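Local coordinates for protein EST1E (Clostridium proteoclasticum, PDB 2WTM) that hydrolyses feruloyl and other esters as a promiscuous feruloyl esterase of the alpha/beta-hydrolase superfamily, at residues N14-M19 against H67-G72; L29-H34 against L87-Y92; E41-V46 against H232-V237; A47-L52 against T59-M64; I102-H107 against L112-A117. All blocks are in the same frame, centred on the assembly; numbering follows the deposited sequence.

The five contacts spread over one alpha/beta-hydrolase fold. Contacts 1, 2, 4 and 5 all reach its large mixed sheet, through strands 11-18, 27-33, 58-62 and 99-107. Contact 3 lies off the sheet, where helix 43-54 meets the C-terminal helix 234-249, and it shares helix 43-54 with contact 4. Along the chain, contact 4 is nested inside the loops closed by contacts 1, 2 and 3, and contact 5 inside that of contact 3. Contacts 2 and 5 lie closest, with centres about 9 Å apart; those of contacts 2 and 3 are about 20 Å apart. Contact 5 leads into the probable nucleophile elbow and touches contact 3 through His107 and His44; the others join strands, helices and a loop.

Contact 1. Residues N14-M19 against H67-G72; sequences NAYLDM and HGKSDG
The hydroxyl oxygen of Tyr16 is gripped by two nitrogens. Lys69 NZ gives it a hydrogen bond of 2.9 Å from across the contact, arriving at the edge of the Tyr16 ring and in its plane. Asn14 ND2, on the same strand as the tyrosine, adds a weak bond to Tyr16 OH at 3.2 Å. The lysine gets there as an extended chain, with CG anti to its carbonyl carbon (chi1 -54°), and it crosses the tyrosine side chain at about a right angle. On the way it covers the Asn14 amide: Lys69 CD is 3.6 Å from Asn14 ND2, and Lys69 CB is 3.7 Å from Asn14 CG. The amide nitrogen has a further partner in Asp63, whose carboxylate also takes the backbone N-H of Lys69. One acidic group thus ties both sides of the contact together. The lysine end also has a long, weak ion pair with Glu41.

A second oxygen, Ser70 OG, also has two partners. It accepts the backbone N-H of Asn14, with Asn14 N 2.8 Å from Ser70 OG and a bent N-H...O angle of 145°, and bonds to the carbonyl oxygen of Asp63 as well. A type II' turn from His67 to Ser70 presents both Lys69 and Ser70 to the strand.

Strand 11-18 runs antiparallel between strands 3-8 and 58-62 of the main sheet. The turn belongs to the loop that leaves strand 58-62 for helix 79-93, and it folds back against strand 11-18 at Asn14.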
# COMPACT_ATOMS: atom_id res chain seq x y z
N ASN A 14 15.79 -11.20 2.69
CA ASN A 14 16.71 -11.89 3.61
C ASN A 14 16.01 -12.09 4.97
O ASN A 14 15.51 -11.14 5.54
CB ASN A 14 17.92 -11.08 3.83
CG ASN A 14 18.96 -11.80 4.72
OD1 ASN A 14 19.39 -12.95 4.43
ND2 ASN A 14 19.35 -11.13 5.81
N ALA A 15 16.14 -13.24 5.55
CA ALA A 15 15.54 -13.46 6.88
C ALA A 15 16.34 -14.45 7.70
O ALA A 15 17.00 -15.33 7.13
CB ALA A 15 14.18 -13.94 6.71
N TYR A 16 16.21 -14.34 9.02
CA TYR A 16 16.96 -15.21 9.95
C TYR A 16 15.92 -15.91 10.79
O TYR A 16 15.13 -15.23 11.47
CB TYR A 16 17.89 -14.39 10.89
CG TYR A 16 18.88 -13.53 10.11
CD1 TYR A 16 20.09 -14.06 9.66
CD2 TYR A 16 18.63 -12.21 9.86
CE1 TYR A 16 20.99 -13.27 8.97
CE2 TYR A 16 19.51 -11.42 9.16
CZ TYR A 16 20.69 -11.96 8.71
OH TYR A 16 21.60 -11.18 8.05
N LEU A 17 15.92 -17.24 10.79
CA LEU A 17 15.07 -18.01 11.68
C LEU A 17 15.95 -18.51 12.82
O LEU A 17 16.96 -19.20 12.57
CB LEU A 17 14.47 -19.19 10.91
CG LEU A 17 13.61 -20.15 11.72
CD1 LEU A 17 12.41 -19.51 12.42
CD2 LEU A 17 13.15 -21.29 10.76
N ASP A 18 15.57 -18.17 14.05
CA ASP A 18 16.28 -18.66 15.24
C ASP A 18 15.33 -19.37 16.12
O ASP A 18 14.24 -18.89 16.44
CB ASP A 18 16.91 -17.53 16.01
CG ASP A 18 18.09 -16.94 15.30
OD1 ASP A 18 19.25 -17.44 15.45
OD2 ASP A 18 17.87 -15.97 14.56
N MET A 19 15.74 -20.59 16.52
CA MET A 19 14.90 -21.46 17.31
C MET A 19 15.29 -21.41 18.79
O MET A 19 16.41 -21.06 19.10
CB MET A 19 15.02 -22.90 16.84
CG MET A 19 14.57 -23.13 15.39
SD MET A 19 12.83 -22.82 15.03
CE MET A 19 11.94 -23.88 16.06
N HIS A 67 16.69 -2.82 2.37
CA HIS A 67 17.34 -2.80 3.65
C HIS A 67 18.10 -4.06 3.85
O HIS A 67 17.79 -5.13 3.29
CB HIS A 67 16.32 -2.61 4.76
CG HIS A 67 15.81 -1.21 4.84
ND1 HIS A 67 14.99 -0.65 3.87
CD2 HIS A 67 16.04 -0.24 5.75
CE1 HIS A 67 14.74 0.61 4.20
NE2 HIS A 67 15.35 0.88 5.35
N GLY A 68 19.19 -3.91 4.62
CA GLY A 68 19.92 -5.11 5.02
C GLY A 68 20.36 -5.88 3.80
O GLY A 68 20.88 -5.27 2.85
N LYS A 69 20.16 -7.18 3.82
CA LYS A 69 20.58 -8.03 2.69
C LYS A 69 19.47 -8.38 1.76
O LYS A 69 19.56 -9.35 1.00
CB LYS A 69 21.29 -9.31 3.18
CG LYS A 69 22.46 -9.09 4.12
CD LYS A 69 22.75 -10.33 4.93
CE LYS A 69 23.87 -10.17 5.98
NZ LYS A 69 24.12 -11.50 6.72
N SER A 70 18.37 -7.61 1.82
CA SER A 70 17.29 -7.86 0.90
C SER A 70 17.48 -7.13 -0.43
O SER A 70 18.32 -6.28 -0.53
CB SER A 70 15.95 -7.51 1.53
OG SER A 70 15.64 -8.40 2.58
N ASP A 71 16.72 -7.57 -1.45
CA ASP A 71 16.70 -6.89 -2.74
C ASP A 71 16.07 -5.48 -2.60
O ASP A 71 15.42 -5.19 -1.60
CB ASP A 71 15.91 -7.70 -3.78
CG ASP A 71 16.65 -8.99 -4.25
OD1 ASP A 71 17.91 -8.98 -4.11
OD2 ASP A 71 15.98 -9.85 -4.85
N GLY A 72 16.22 -4.73 -3.69
CA GLY A 72 15.68 -3.39 -3.84
C GLY A 72 16.61 -2.35 -3.34
O GLY A 72 17.48 -2.62 -2.50

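Contact 2. Residues L29-H34 against L87-Y92; sequences LCIIIH and LAVVDY
Ile31 puts the most surface into this contact and meets two valines of helix 79-93, Val89 and Val90. Its two branches share the work. Ile31 CG2, the branch anti to the backbone N, rests 3.9 Å from Val89 CG1. The other branch runs out through CG1 nearly straight (chi2 164°), and its end, Ile31 CD1, reaches Val90 CG2 at 3.7 Å. Val89 CG1 therefore sits beside both branches, since it is also 4.0 Å from Ile31 CD1. Ile31 and Val89 lie alongside each other, pointing opposite ways, while Val90 stands roughly perpendicular to Ile31.

Strand 27-33 lies between strands 58-62 and 99-107, and helix 79-93 covers this face of the sheet. The valines reach across to these neighbours too: Val89 touches Leu60 and Ala62, and Val90 touches Met104. On the helix, Asp91 bonds through its carboxylate to Asn171 of the second subunit.

All three touching residues are buried, and they meet through carbon atoms alone, mostly methyls. The contact is small, burying 127 Å² in all. Its chemistry implies that helix and strand are joined here by apolar packing, without a directional bond to fix their register.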
# COMPACT_ATOMS: atom_id res chain seq x y z
N LEU A 29 6.20 -18.30 17.35
CA LEU A 29 7.16 -17.63 16.46
C LEU A 29 6.85 -16.11 16.50
O LEU A 29 5.67 -15.73 16.37
CB LEU A 29 6.97 -18.09 15.05
CG LEU A 29 7.79 -17.32 14.03
CD1 LEU A 29 9.09 -17.91 13.98
CD2 LEU A 29 7.18 -17.34 12.64
N CYS A 30 7.87 -15.30 16.71
CA CYS A 30 7.71 -13.84 16.61
C CYS A 30 8.45 -13.32 15.40
O CYS A 30 9.65 -13.51 15.24
CB CYS A 30 8.16 -13.13 17.82
SG CYS A 30 7.82 -11.38 17.93
N ILE A 31 7.72 -12.62 14.52
CA ILE A 31 8.27 -11.89 13.41
C ILE A 31 8.79 -10.53 13.93
O ILE A 31 8.09 -9.82 14.66
CB ILE A 31 7.23 -11.69 12.30
CG1 ILE A 31 6.81 -13.05 11.70
CG2 ILE A 31 7.79 -10.86 11.15
CD1 ILE A 31 5.52 -13.02 10.89
N ILE A 32 10.00 -10.17 13.55
CA ILE A 32 10.67 -8.95 14.05
C ILE A 32 11.09 -8.11 12.86
O ILE A 32 11.86 -8.57 12.00
CB ILE A 32 11.96 -9.27 14.89
CG1 ILE A 32 11.56 -10.20 16.03
CG2 ILE A 32 12.51 -7.99 15.47
CD1 ILE A 32 12.78 -10.64 16.88
N ILE A 33 10.65 -6.87 12.83
CA ILE A 33 10.90 -5.94 11.74
C ILE A 33 11.68 -4.69 12.21
O ILE A 33 11.28 -3.97 13.12
CB ILE A 33 9.60 -5.47 11.06
CG1 ILE A 33 8.69 -6.65 10.69
CG2 ILE A 33 9.91 -4.57 9.88
CD1 ILE A 33 9.27 -7.63 9.73
N HIS A 34 12.84 -4.46 11.59
CA HIS A 34 13.69 -3.34 11.91
C HIS A 34 13.15 -1.99 11.37
O HIS A 34 12.11 -1.96 10.68
CB HIS A 34 15.03 -3.60 11.24
CG HIS A 34 14.92 -3.73 9.77
ND1 HIS A 34 14.85 -2.61 8.96
CD2 HIS A 34 14.83 -4.80 8.96
CE1 HIS A 34 14.68 -3.01 7.71
NE2 HIS A 34 14.66 -4.33 7.68
N LEU A 87 3.40 -9.23 4.78
CA LEU A 87 2.38 -10.24 4.42
C LEU A 87 3.07 -11.48 3.87
O LEU A 87 2.65 -12.59 4.15
CB LEU A 87 1.37 -9.64 3.41
CG LEU A 87 0.47 -8.60 3.97
CD1 LEU A 87 -0.49 -8.11 2.86
CD2 LEU A 87 -0.21 -8.83 5.24
N ALA A 88 4.13 -11.30 3.08
CA ALA A 88 4.88 -12.44 2.53
C ALA A 88 5.55 -13.23 3.62
O ALA A 88 5.63 -14.48 3.58
CB ALA A 88 5.84 -11.99 1.53
N VAL A 89 6.07 -12.53 4.61
CA VAL A 89 6.79 -13.21 5.68
C VAL A 89 5.73 -13.94 6.53
O VAL A 89 5.98 -15.09 7.01
CB VAL A 89 7.60 -12.20 6.52
CG1 VAL A 89 8.11 -12.82 7.82
CG2 VAL A 89 8.73 -11.58 5.72
N VAL A 90 4.60 -13.31 6.86
CA VAL A 90 3.51 -14.02 7.57
C VAL A 90 3.03 -15.27 6.79
O VAL A 90 2.89 -16.35 7.34
CB VAL A 90 2.35 -13.10 7.80
CG1 VAL A 90 1.08 -13.89 8.38
CG2 VAL A 90 2.67 -11.96 8.72
N ASP A 91 2.94 -15.16 5.49
CA ASP A 91 2.46 -16.31 4.67
C ASP A 91 3.47 -17.45 4.72
O ASP A 91 3.07 -18.64 4.67
CB ASP A 91 2.10 -15.88 3.23
CG ASP A 91 0.80 -15.05 3.20
OD1 ASP A 91 0.07 -15.07 4.21
OD2 ASP A 91 0.61 -14.40 2.13
N TYR A 92 4.74 -17.11 4.78
CA TYR A 92 5.82 -18.10 4.89
C TYR A 92 5.72 -18.78 6.26
O TYR A 92 5.77 -20.02 6.38
CB TYR A 92 7.19 -17.43 4.72
CG TYR A 92 8.34 -18.35 5.03
CD1 TYR A 92 8.76 -19.23 4.08
CD2 TYR A 92 8.92 -18.35 6.25
CE1 TYR A 92 9.83 -20.14 4.39
CE2 TYR A 92 9.96 -19.22 6.56
CZ TYR A 92 10.38 -20.10 5.63
OH TYR A 92 11.42 -20.96 5.96

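Contact 3. Residues E41-V46 against H232-V237; sequences EERHIV and HHLELV
Two helix starts meet here: Arg43 and His44 in the first turn of helix 43-54 face Leu234, the first residue of helix 234-249. Glu42 and His233 occupy the N-cap positions. Leu234 supplies nearly all of its side of the contact. Its CG is anti to the backbone N (chi1 179°), and one methyl, Leu234 CD2, lies over a face of the Arg43 guanidinium, above its centre and 3.5 Å from Arg43 CZ. Nearer the backbone, Leu234 CB is 3.5 Å from Arg43 NH2. The arginine and the leucine reach toward each other, the arginine extended from CG to NE.

The guanidinium is not held by the leucine alone. Arg43 NH2 bonds to the carbonyl oxygen of Tyr230, and Arg43 NH1 makes a weak bond to that of Cys229. The other methyl, Leu234 CD1, touches His44 more loosely, 4.2 Å from His44 CB. The His44 ring turns off toward His107, near the probable Ser-His-Asp catalytic site.

On the second helix, His233 ND1 gives Glu235 OE2 a hydrogen bond of 2.7 Å that is almost straight (177°). The bond lies in the ring plane and meets the carboxylate on its syn side, somewhat out of the carboxylate plane. Glu235 OE1 is 6.5 Å from Arg43 NH2, so any attraction between them would be weak.

The chemistry implies a division of the cation. Leucine packs on its flat face, while the N-H groups, which lie in the guanidinium plane, remain available for the carbonyl oxygens of Tyr230 and Cys229.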
# COMPACT_ATOMS: atom_id res chain seq x y z
N GLU A 41 20.41 -7.35 11.91
CA GLU A 41 21.56 -7.60 12.82
C GLU A 41 21.89 -6.44 13.75
O GLU A 41 22.89 -6.49 14.47
CB GLU A 41 22.78 -8.03 12.00
CG GLU A 41 22.56 -9.25 11.20
CD GLU A 41 23.76 -9.68 10.31
OE1 GLU A 41 24.28 -8.86 9.48
OE2 GLU A 41 24.12 -10.87 10.42
N GLU A 42 21.05 -5.42 13.85
CA GLU A 42 21.27 -4.33 14.79
C GLU A 42 21.21 -4.76 16.26
O GLU A 42 20.42 -5.62 16.62
CB GLU A 42 20.26 -3.20 14.55
CG GLU A 42 20.47 -2.42 13.23
CD GLU A 42 19.48 -1.29 13.09
OE1 GLU A 42 19.77 -0.21 13.67
OE2 GLU A 42 18.37 -1.57 12.65
N ARG A 43 22.04 -4.15 17.10
CA ARG A 43 22.08 -4.49 18.50
C ARG A 43 20.73 -4.67 19.18
O ARG A 43 20.51 -5.64 19.89
CB ARG A 43 22.85 -3.38 19.24
CG ARG A 43 22.86 -3.42 20.79
CD ARG A 43 23.67 -2.15 21.29
NE ARG A 43 23.41 -1.74 22.67
CZ ARG A 43 22.45 -0.89 23.05
NH1 ARG A 43 21.58 -0.35 22.18
NH2 ARG A 43 22.36 -0.60 24.32
N HIS A 44 19.84 -3.68 19.02
CA HIS A 44 18.58 -3.73 19.74
C HIS A 44 17.67 -4.85 19.21
O HIS A 44 16.86 -5.42 19.97
CB HIS A 44 17.91 -2.34 19.74
CG HIS A 44 17.72 -1.76 18.37
ND1 HIS A 44 18.77 -1.24 17.64
CD2 HIS A 44 16.61 -1.63 17.60
CE1 HIS A 44 18.30 -0.82 16.47
NE2 HIS A 44 17.00 -1.06 16.42
N ILE A 45 17.76 -5.12 17.90
CA ILE A 45 17.01 -6.19 17.25
C ILE A 45 17.44 -7.57 17.76
O ILE A 45 16.61 -8.41 18.15
CB ILE A 45 17.09 -6.15 15.72
CG1 ILE A 45 16.60 -4.80 15.17
CG2 ILE A 45 16.40 -7.36 15.08
CD1 ILE A 45 15.12 -4.55 15.44
N VAL A 46 18.76 -7.78 17.75
CA VAL A 46 19.32 -9.02 18.24
C VAL A 46 19.04 -9.24 19.70
O VAL A 46 18.78 -10.37 20.11
CB VAL A 46 20.84 -9.05 17.90
CG1 VAL A 46 21.50 -10.25 18.62
CG2 VAL A 46 21.02 -9.14 16.37
N HIS A 232 21.14 3.61 26.75
CA HIS A 232 21.42 3.50 28.19
C HIS A 232 20.87 2.28 28.90
O HIS A 232 21.48 1.76 29.86
CB HIS A 232 20.90 4.72 28.96
CG HIS A 232 21.19 6.03 28.31
ND1 HIS A 232 20.28 7.07 28.32
CD2 HIS A 232 22.27 6.48 27.63
CE1 HIS A 232 20.79 8.10 27.67
NE2 HIS A 232 21.99 7.76 27.23
N HIS A 233 19.68 1.83 28.49
CA HIS A 233 18.97 0.80 29.24
C HIS A 233 18.26 -0.23 28.41
O HIS A 233 17.09 -0.56 28.69
CB HIS A 233 18.00 1.46 30.18
CG HIS A 233 18.69 2.08 31.33
ND1 HIS A 233 19.37 1.32 32.27
CD2 HIS A 233 18.86 3.37 31.68
CE1 HIS A 233 19.90 2.13 33.17
NE2 HIS A 233 19.61 3.38 32.83
N LEU A 234 19.01 -0.78 27.45
CA LEU A 234 18.50 -1.84 26.59
C LEU A 234 17.99 -3.02 27.41
O LEU A 234 16.98 -3.66 27.09
CB LEU A 234 19.56 -2.29 25.61
CG LEU A 234 19.22 -3.42 24.64
CD1 LEU A 234 17.92 -3.10 23.83
CD2 LEU A 234 20.37 -3.68 23.73
N GLU A 235 18.63 -3.30 28.55
CA GLU A 235 18.09 -4.34 29.45
C GLU A 235 16.70 -4.14 30.00
O GLU A 235 16.01 -5.09 30.33
CB GLU A 235 19.07 -4.60 30.60
CG GLU A 235 19.13 -3.59 31.70
CD GLU A 235 19.79 -2.25 31.38
OE1 GLU A 235 20.51 -2.11 30.35
OE2 GLU A 235 19.62 -1.33 32.20
N LEU A 236 16.29 -2.88 30.15
CA LEU A 236 14.97 -2.63 30.64
C LEU A 236 13.97 -2.96 29.54
O LEU A 236 12.83 -3.38 29.79
CB LEU A 236 14.83 -1.19 31.07
CG LEU A 236 15.59 -0.89 32.39
CD1 LEU A 236 15.35 0.51 32.80
CD2 LEU A 236 15.20 -1.89 33.53
N VAL A 237 14.38 -2.72 28.31
CA VAL A 237 13.53 -3.10 27.16
C VAL A 237 13.38 -4.63 27.07
O VAL A 237 12.26 -5.14 26.96
CB VAL A 237 14.09 -2.53 25.85
CG1 VAL A 237 13.25 -2.99 24.64
CG2 VAL A 237 14.17 -1.02 25.91

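Contact 4. Residues A47-L52 against T59-M64; sequences AVQETL and TLRADM
Gln49 of helix 43-54 lies against Thr59 and Arg61 of strand 58-62, within the beta-alpha-beta unit formed by strand 27-33, helix 43-54 and strand 58-62. The helix and strand segments run nearly antiparallel, with their axes 9.2 Å apart. Followed outward, Gln49 CB first meets the aliphatic part of the arginine, 3.9 Å from Arg61 CD. Gln49 CG comes next and is close to the threonine hydroxyl, 3.2 Å from Thr59 OG1. The chain then bends at chi2 (-117°), which lays the amide over the guanidinium with the planes 24° apart. Gln49 CD lies 3.8 Å from Arg61 NE. At the tip, Gln49 OE1 sits above the centre of one guanidinium face, 3.3 Å from Arg61 CZ. Placed above the plane, it makes no hydrogen bond to Arg61 NE; the partly negative oxygen over the cation is probably favourable.

The polar ends are bonded to other residues. Gln49 NE2 and Thr59 OG1 both bond to the side chain of Asn53, one helical turn after Gln49. Arg61 forms a salt bridge with Asp18 and a bond to the carbonyl oxygen of Ser40. Beside these polar groups, Leu52 CB packs 3.6 Å from Thr59 CG2.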
# COMPACT_ATOMS: atom_id res chain seq x y z
N ALA A 47 19.09 -8.19 20.52
CA ALA A 47 18.75 -8.29 21.94
C ALA A 47 17.35 -8.77 22.19
O ALA A 47 17.09 -9.68 22.97
CB ALA A 47 19.05 -6.98 22.65
N VAL A 48 16.41 -8.21 21.47
CA VAL A 48 15.05 -8.70 21.54
C VAL A 48 14.89 -10.13 21.04
O VAL A 48 14.25 -10.99 21.67
CB VAL A 48 14.14 -7.69 20.81
CG1 VAL A 48 12.75 -8.29 20.68
CG2 VAL A 48 14.09 -6.31 21.55
N GLN A 49 15.49 -10.44 19.89
CA GLN A 49 15.50 -11.78 19.33
C GLN A 49 16.00 -12.83 20.34
O GLN A 49 15.34 -13.86 20.56
CB GLN A 49 16.34 -11.77 18.07
CG GLN A 49 16.61 -13.13 17.55
CD GLN A 49 18.10 -13.47 17.55
OE1 GLN A 49 18.93 -12.69 17.12
NE2 GLN A 49 18.41 -14.72 17.97
N GLU A 50 17.12 -12.51 20.97
CA GLU A 50 17.78 -13.45 21.92
C GLU A 50 16.93 -13.68 23.13
O GLU A 50 16.75 -14.81 23.56
CB GLU A 50 19.17 -12.93 22.29
CG GLU A 50 20.13 -13.13 21.13
CD GLU A 50 21.56 -12.76 21.40
OE1 GLU A 50 21.83 -12.03 22.36
OE2 GLU A 50 22.39 -13.12 20.54
N THR A 51 16.36 -12.61 23.65
CA THR A 51 15.39 -12.72 24.72
C THR A 51 14.21 -13.62 24.41
O THR A 51 13.81 -14.45 25.20
CB THR A 51 14.88 -11.31 25.11
OG1 THR A 51 15.98 -10.52 25.58
CG2 THR A 51 13.81 -11.40 26.13
N LEU A 52 13.62 -13.45 23.22
CA LEU A 52 12.51 -14.28 22.83
C LEU A 52 12.91 -15.75 22.75
O LEU A 52 12.19 -16.60 23.23
CB LEU A 52 11.85 -13.74 21.54
CG LEU A 52 11.21 -12.38 21.74
CD1 LEU A 52 10.95 -11.76 20.41
CD2 LEU A 52 9.94 -12.55 22.48
N THR A 59 12.10 -16.98 16.41
CA THR A 59 12.04 -15.62 15.86
C THR A 59 12.35 -15.67 14.39
O THR A 59 13.19 -16.47 13.92
CB THR A 59 13.01 -14.69 16.58
OG1 THR A 59 14.36 -15.25 16.56
CG2 THR A 59 12.50 -14.43 18.02
N LEU A 60 11.71 -14.75 13.65
CA LEU A 60 11.98 -14.61 12.23
C LEU A 60 12.21 -13.14 12.05
O LEU A 60 11.26 -12.33 12.02
CB LEU A 60 10.85 -15.16 11.36
CG LEU A 60 10.96 -15.21 9.82
CD1 LEU A 60 12.19 -16.06 9.43
CD2 LEU A 60 9.71 -15.78 9.28
N ARG A 61 13.49 -12.77 11.98
CA ARG A 61 13.91 -11.45 11.67
C ARG A 61 13.96 -11.29 10.16
O ARG A 61 14.62 -12.08 9.48
CB ARG A 61 15.29 -11.12 12.28
CG ARG A 61 15.39 -11.08 13.81
CD ARG A 61 16.81 -11.02 14.27
NE ARG A 61 17.50 -12.29 14.01
CZ ARG A 61 18.80 -12.39 13.85
NH1 ARG A 61 19.53 -11.32 13.82
NH2 ARG A 61 19.40 -13.59 13.74
N ALA A 62 13.27 -10.28 9.58
CA ALA A 62 13.26 -10.12 8.12
C ALA A 62 13.74 -8.73 7.76
O ALA A 62 13.26 -7.72 8.36
CB ALA A 62 11.80 -10.30 7.62
N ASP A 63 14.65 -8.65 6.81
CA ASP A 63 15.11 -7.42 6.24
C ASP A 63 14.05 -7.01 5.17
O ASP A 63 13.68 -7.79 4.29
CB ASP A 63 16.47 -7.58 5.55
CG ASP A 63 17.61 -7.74 6.52
OD1 ASP A 63 17.45 -7.30 7.68
OD2 ASP A 63 18.67 -8.26 6.04
N MET A 64 13.55 -5.80 5.29
CA MET A 64 12.56 -5.29 4.37
C MET A 64 13.15 -4.77 3.10
O MET A 64 14.35 -4.61 2.94
CB MET A 64 11.76 -4.17 5.10
CG MET A 64 11.11 -4.65 6.44
SD MET A 64 9.67 -5.67 6.07
CE MET A 64 10.35 -7.35 6.04

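Contact 5. Residues I102-H107 against L112-A117; sequences IYMAGH and LSVMLA
Val114 of helix 109-120 stands directly against the backbone of Ala105 and Gly106 on strand 99-107, and this is the tight part of the contact. Val114 CG1 touches Ala105 O at 3.6 Å, and Val114 CG2 lies 3.7 Å from Gly106 N. With CG1 anti to the carbonyl carbon (chi1 -59°), both methyls face the same side of the peptide joining Ala105 to Gly106, CG1 near its oxygen and CG2 near its nitrogen. Gly106 has no side chain, and the CA atoms of Gly106 and Val114 come within 6.1 Å.

Toward the start of the strand the packing is looser. Met104 CB is 4.0 Å from Val114 CB. From there the methionine runs extended (chi2 178°) beside the helix, and its end reaches Ala117, with Met104 CE 3.9 Å from Ala117 CB. This side does not open to solvent: all five touching residues are buried, and Met104 also packs on Val90 of helix 79-93.

The segment axes approach to 7.1 Å at an angle of 151°. Gly106 fits the first glycine of a GxSxG nucleophile elbow, the sharp turn from strand to helix found in alpha/beta-hydrolases. That turn probably presents the nucleophilic serine after His107.

Methyl groups and a thioether thus meet apolar side chains and bare backbone here. The chemistry implies that close packing, and not polar bonding, sets the distance between helix and strand behind the probable elbow.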
# COMPACT_ATOMS: atom_id res chain seq x y z
N ILE A 102 1.61 -16.98 16.19
CA ILE A 102 2.55 -16.03 15.59
C ILE A 102 2.38 -14.67 16.27
O ILE A 102 1.23 -14.28 16.55
CB ILE A 102 2.32 -15.90 14.07
CG1 ILE A 102 2.44 -17.31 13.43
CG2 ILE A 102 3.25 -14.87 13.42
CD1 ILE A 102 2.10 -17.34 11.98
N TYR A 103 3.49 -14.01 16.58
CA TYR A 103 3.50 -12.70 17.18
C TYR A 103 4.25 -11.74 16.28
O TYR A 103 4.95 -12.16 15.41
CB TYR A 103 4.20 -12.76 18.52
CG TYR A 103 3.50 -13.64 19.54
CD1 TYR A 103 2.64 -13.08 20.46
CD2 TYR A 103 3.75 -15.01 19.63
CE1 TYR A 103 2.00 -13.87 21.43
CE2 TYR A 103 3.11 -15.80 20.62
CZ TYR A 103 2.25 -15.21 21.48
OH TYR A 103 1.59 -15.92 22.51
N MET A 104 4.12 -10.44 16.52
CA MET A 104 4.91 -9.46 15.81
C MET A 104 5.55 -8.47 16.76
O MET A 104 4.97 -8.02 17.73
CB MET A 104 4.10 -8.66 14.80
CG MET A 104 3.65 -9.41 13.60
SD MET A 104 2.62 -8.31 12.53
CE MET A 104 2.40 -9.34 11.14
N ALA A 105 6.75 -8.05 16.37
CA ALA A 105 7.52 -6.97 17.10
C ALA A 105 8.31 -6.19 16.04
O ALA A 105 8.64 -6.70 14.98
CB ALA A 105 8.51 -7.58 18.16
N GLY A 106 8.55 -4.91 16.30
CA GLY A 106 9.29 -4.07 15.36
C GLY A 106 9.76 -2.80 15.99
O GLY A 106 9.09 -2.35 16.88
N HIS A 107 10.87 -2.24 15.50
CA HIS A 107 11.38 -0.98 16.01
C HIS A 107 11.17 0.17 15.04
O HIS A 107 11.49 0.07 13.83
CB HIS A 107 12.87 -1.19 16.32
CG HIS A 107 13.52 0.01 16.95
ND1 HIS A 107 14.31 0.89 16.24
CD2 HIS A 107 13.43 0.51 18.20
CE1 HIS A 107 14.71 1.85 17.06
NE2 HIS A 107 14.19 1.64 18.24
N LEU A 112 5.91 0.95 13.62
CA LEU A 112 4.77 1.37 12.82
C LEU A 112 4.27 0.25 11.89
O LEU A 112 3.09 -0.11 11.86
CB LEU A 112 5.09 2.59 12.01
CG LEU A 112 3.99 3.02 10.97
CD1 LEU A 112 2.62 3.32 11.55
CD2 LEU A 112 4.59 4.14 10.09
N SER A 113 5.21 -0.37 11.15
CA SER A 113 4.86 -1.38 10.17
C SER A 113 4.10 -2.56 10.79
O SER A 113 3.10 -3.09 10.22
CB SER A 113 6.13 -1.81 9.44
OG SER A 113 6.64 -0.77 8.63
N VAL A 114 4.58 -3.06 11.95
CA VAL A 114 3.85 -4.07 12.65
C VAL A 114 2.50 -3.67 13.26
O VAL A 114 1.53 -4.44 13.25
CB VAL A 114 4.77 -4.93 13.58
CG1 VAL A 114 5.90 -5.66 12.81
CG2 VAL A 114 5.28 -4.17 14.76
N MET A 115 2.41 -2.42 13.71
CA MET A 115 1.09 -1.92 14.06
C MET A 115 0.08 -2.09 12.90
O MET A 115 -1.04 -2.50 13.08
CB MET A 115 1.14 -0.48 14.52
CG MET A 115 1.93 -0.29 15.85
SD MET A 115 2.30 1.42 16.27
CE MET A 115 0.67 2.16 16.46
N LEU A 116 0.51 -1.71 11.71
CA LEU A 116 -0.33 -1.78 10.55
C LEU A 116 -0.59 -3.21 10.13
O LEU A 116 -1.72 -3.63 9.94
CB LEU A 116 0.30 -0.99 9.38
CG LEU A 116 0.74 0.46 9.60
CD1 LEU A 116 1.40 1.16 8.35
CD2 LEU A 116 -0.54 1.24 10.05
N ALA A 117 0.47 -4.02 10.01
CA ALA A 117 0.37 -5.38 9.54
C ALA A 117 -0.42 -6.25 10.57
O ALA A 117 -1.17 -7.11 10.19
CB ALA A 117 1.78 -6.01 9.30